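Local coordinates for protein alcohol dehydrogenase YqhD (Escherichia coli, PDB 4QGS) that reduces a broad range of short-chain aldehydes to the corresponding alcohols with NADPH, as a zinc-dependent, homodimeric member of the iron-containing alcohol dehydrogenase family, at residues V204-H209 against W257-A262. Residues are numbered along the deposited sequence; the frame is centred on the assembly and turned at random.
Sequences VDAFVH and WAATQA. With ZN (zinc ion), chain B.
Ala206 packs against Ala259 where two helices pass, with their CA atoms 5.1 Å apart. The CB of Ala206 points at the other helix and meets Ala259 CB at 3.8 Å. The methyl of Ala259 itself lies to the side of the line between the helices. One turn further along, Ala262 points back. Its CB lies 3.3 Å from Ala206 O and also touches Ala206 CB. Small groups make up this contact: the methyls of Ala206, Ala259 and Ala262, the CB of His209 and backbone atoms. The axes of the two segments come within 8.6 Å at an angle of 41°. Leu235 of helix 222-244 also packs on Ala206, and Pro151 on Ala259.

His209 starts at the same interface and ends at the metal. Its CB is 3.7 Å from Ala262 O, the one point where this side chain touches 257-262. From there CG turns away, anti to the carbonyl carbon (chi1 -83°), and carries the imidazole out of the contact. CD2 and CE1 flank the tip without binding the metal. NE2 binds the zinc ion at 2.1 Å. Trp275 and His278 each meet the imidazole edge-to-face.

Both helices belong to the all-helical C-terminal domain of the iron-containing alcohol dehydrogenase fold, across the cleft from the parallel sheet of the nucleotide-binding domain. Helix 196-211 supplies two ligands of the catalytic zinc, spaced four residues apart, about one helical turn. Asp205 is the other one. With chi1 at -173° its carboxylate swings beside the carbonyl carbon and reaches the zinc ion, which OD1 binds at 2.1 Å. OD2 stays 3.3 Å from the zinc ion, so the carboxylate binds through one oxygen. Asp205 OD1 and water 1 lie in plane at the edge of the His209 ring. His278 and His292 supply the remaining protein ligands, and two waters complete the six-coordinate site in this cofactor-free form.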
# COMPACT_ATOMS: atom_id res chain seq x y z
N VAL A 204 3.98 3.72 -9.12
CA VAL A 204 3.77 5.05 -8.58
C VAL A 204 3.48 5.02 -7.08
O VAL A 204 4.04 5.81 -6.31
CB VAL A 204 2.61 5.76 -9.31
CG1 VAL A 204 2.26 7.07 -8.59
CG2 VAL A 204 3.02 6.05 -10.75
N ASP A 205 2.63 4.09 -6.65
CA ASP A 205 2.25 4.02 -5.24
C ASP A 205 3.47 3.68 -4.38
O ASP A 205 3.72 4.32 -3.34
CB ASP A 205 1.14 3.00 -5.04
CG ASP A 205 0.58 2.99 -3.61
OD1 ASP A 205 0.39 4.07 -2.98
OD2 ASP A 205 0.32 1.87 -3.12
N ALA A 206 4.27 2.70 -4.83
CA ALA A 206 5.52 2.39 -4.11
C ALA A 206 6.46 3.60 -4.03
O ALA A 206 7.05 3.88 -2.98
CB ALA A 206 6.23 1.21 -4.77
N PHE A 207 6.58 4.32 -5.14
CA PHE A 207 7.45 5.48 -5.23
C PHE A 207 7.00 6.53 -4.21
O PHE A 207 7.80 7.09 -3.45
CB PHE A 207 7.43 6.05 -6.66
CG PHE A 207 8.49 7.10 -6.93
CD1 PHE A 207 9.65 6.77 -7.61
CD2 PHE A 207 8.29 8.42 -6.54
CE1 PHE A 207 10.61 7.74 -7.90
CE2 PHE A 207 9.26 9.40 -6.82
CZ PHE A 207 10.41 9.06 -7.50
N VAL A 208 5.69 6.77 -4.18
CA VAL A 208 5.16 7.80 -3.30
C VAL A 208 5.21 7.37 -1.84
O VAL A 208 5.56 8.18 -0.99
CB VAL A 208 3.73 8.19 -3.71
CG1 VAL A 208 3.14 9.18 -2.71
CG2 VAL A 208 3.75 8.79 -5.11
N HIS A 209 4.91 6.10 -1.54
CA HIS A 209 5.06 5.64 -0.15
C HIS A 209 6.48 5.90 0.34
O HIS A 209 6.68 6.27 1.50
CB HIS A 209 4.70 4.16 -0.00
CG HIS A 209 3.23 3.91 0.14
ND1 HIS A 209 2.67 3.41 1.30
CD2 HIS A 209 2.21 4.11 -0.72
CE1 HIS A 209 1.36 3.31 1.14
NE2 HIS A 209 1.06 3.72 -0.08
N TRP A 257 10.19 -6.56 -5.24
CA TRP A 257 10.95 -6.51 -3.99
C TRP A 257 11.14 -5.07 -3.55
O TRP A 257 11.01 -4.76 -2.36
CB TRP A 257 12.31 -7.23 -4.15
CG TRP A 257 13.06 -7.49 -2.83
CD1 TRP A 257 14.40 -7.33 -2.61
CD2 TRP A 257 12.51 -7.98 -1.59
NE1 TRP A 257 14.72 -7.68 -1.31
CE2 TRP A 257 13.58 -8.07 -0.67
CE3 TRP A 257 11.22 -8.33 -1.17
CZ2 TRP A 257 13.39 -8.52 0.64
CZ3 TRP A 257 11.04 -8.78 0.13
CH2 TRP A 257 12.13 -8.87 1.02
N ALA A 258 11.41 -4.18 -4.50
CA ALA A 258 11.47 -2.76 -4.18
C ALA A 258 10.15 -2.25 -3.60
O ALA A 258 10.15 -1.51 -2.60
CB ALA A 258 11.85 -1.94 -5.42
N ALA A 259 9.03 -2.61 -4.22
CA ALA A 259 7.72 -2.16 -3.78
C ALA A 259 7.43 -2.70 -2.38
O ALA A 259 6.84 -2.02 -1.54
CB ALA A 259 6.63 -2.59 -4.79
N THR A 260 7.87 -3.92 -2.12
CA THR A 260 7.68 -4.51 -0.82
C THR A 260 8.42 -3.71 0.24
O THR A 260 7.89 -3.47 1.31
CB THR A 260 8.13 -5.98 -0.79
OG1 THR A 260 7.29 -6.73 -1.67
CG2 THR A 260 8.00 -6.55 0.61
N GLN A 261 9.63 -3.26 -0.07
CA GLN A 261 10.37 -2.44 0.89
C GLN A 261 9.72 -1.06 1.07
O GLN A 261 9.70 -0.53 2.17
CB GLN A 261 11.84 -2.31 0.47
CG GLN A 261 12.56 -3.65 0.48
CD GLN A 261 12.57 -4.26 1.88
OE1 GLN A 261 12.89 -3.59 2.85
NE2 GLN A 261 12.19 -5.52 1.98
N ALA A 262 9.16 -0.51 -0.00
CA ALA A 262 8.49 0.79 0.08
C ALA A 262 7.30 0.74 1.04
O ALA A 262 6.98 1.73 1.71
CB ALA A 262 8.04 1.25 -1.31
ZN ZN B . -0.64 4.30 -1.13
O HOH W 1 -1.82 3.83 0.54
O HOH W 2 -1.07 2.19 -1.28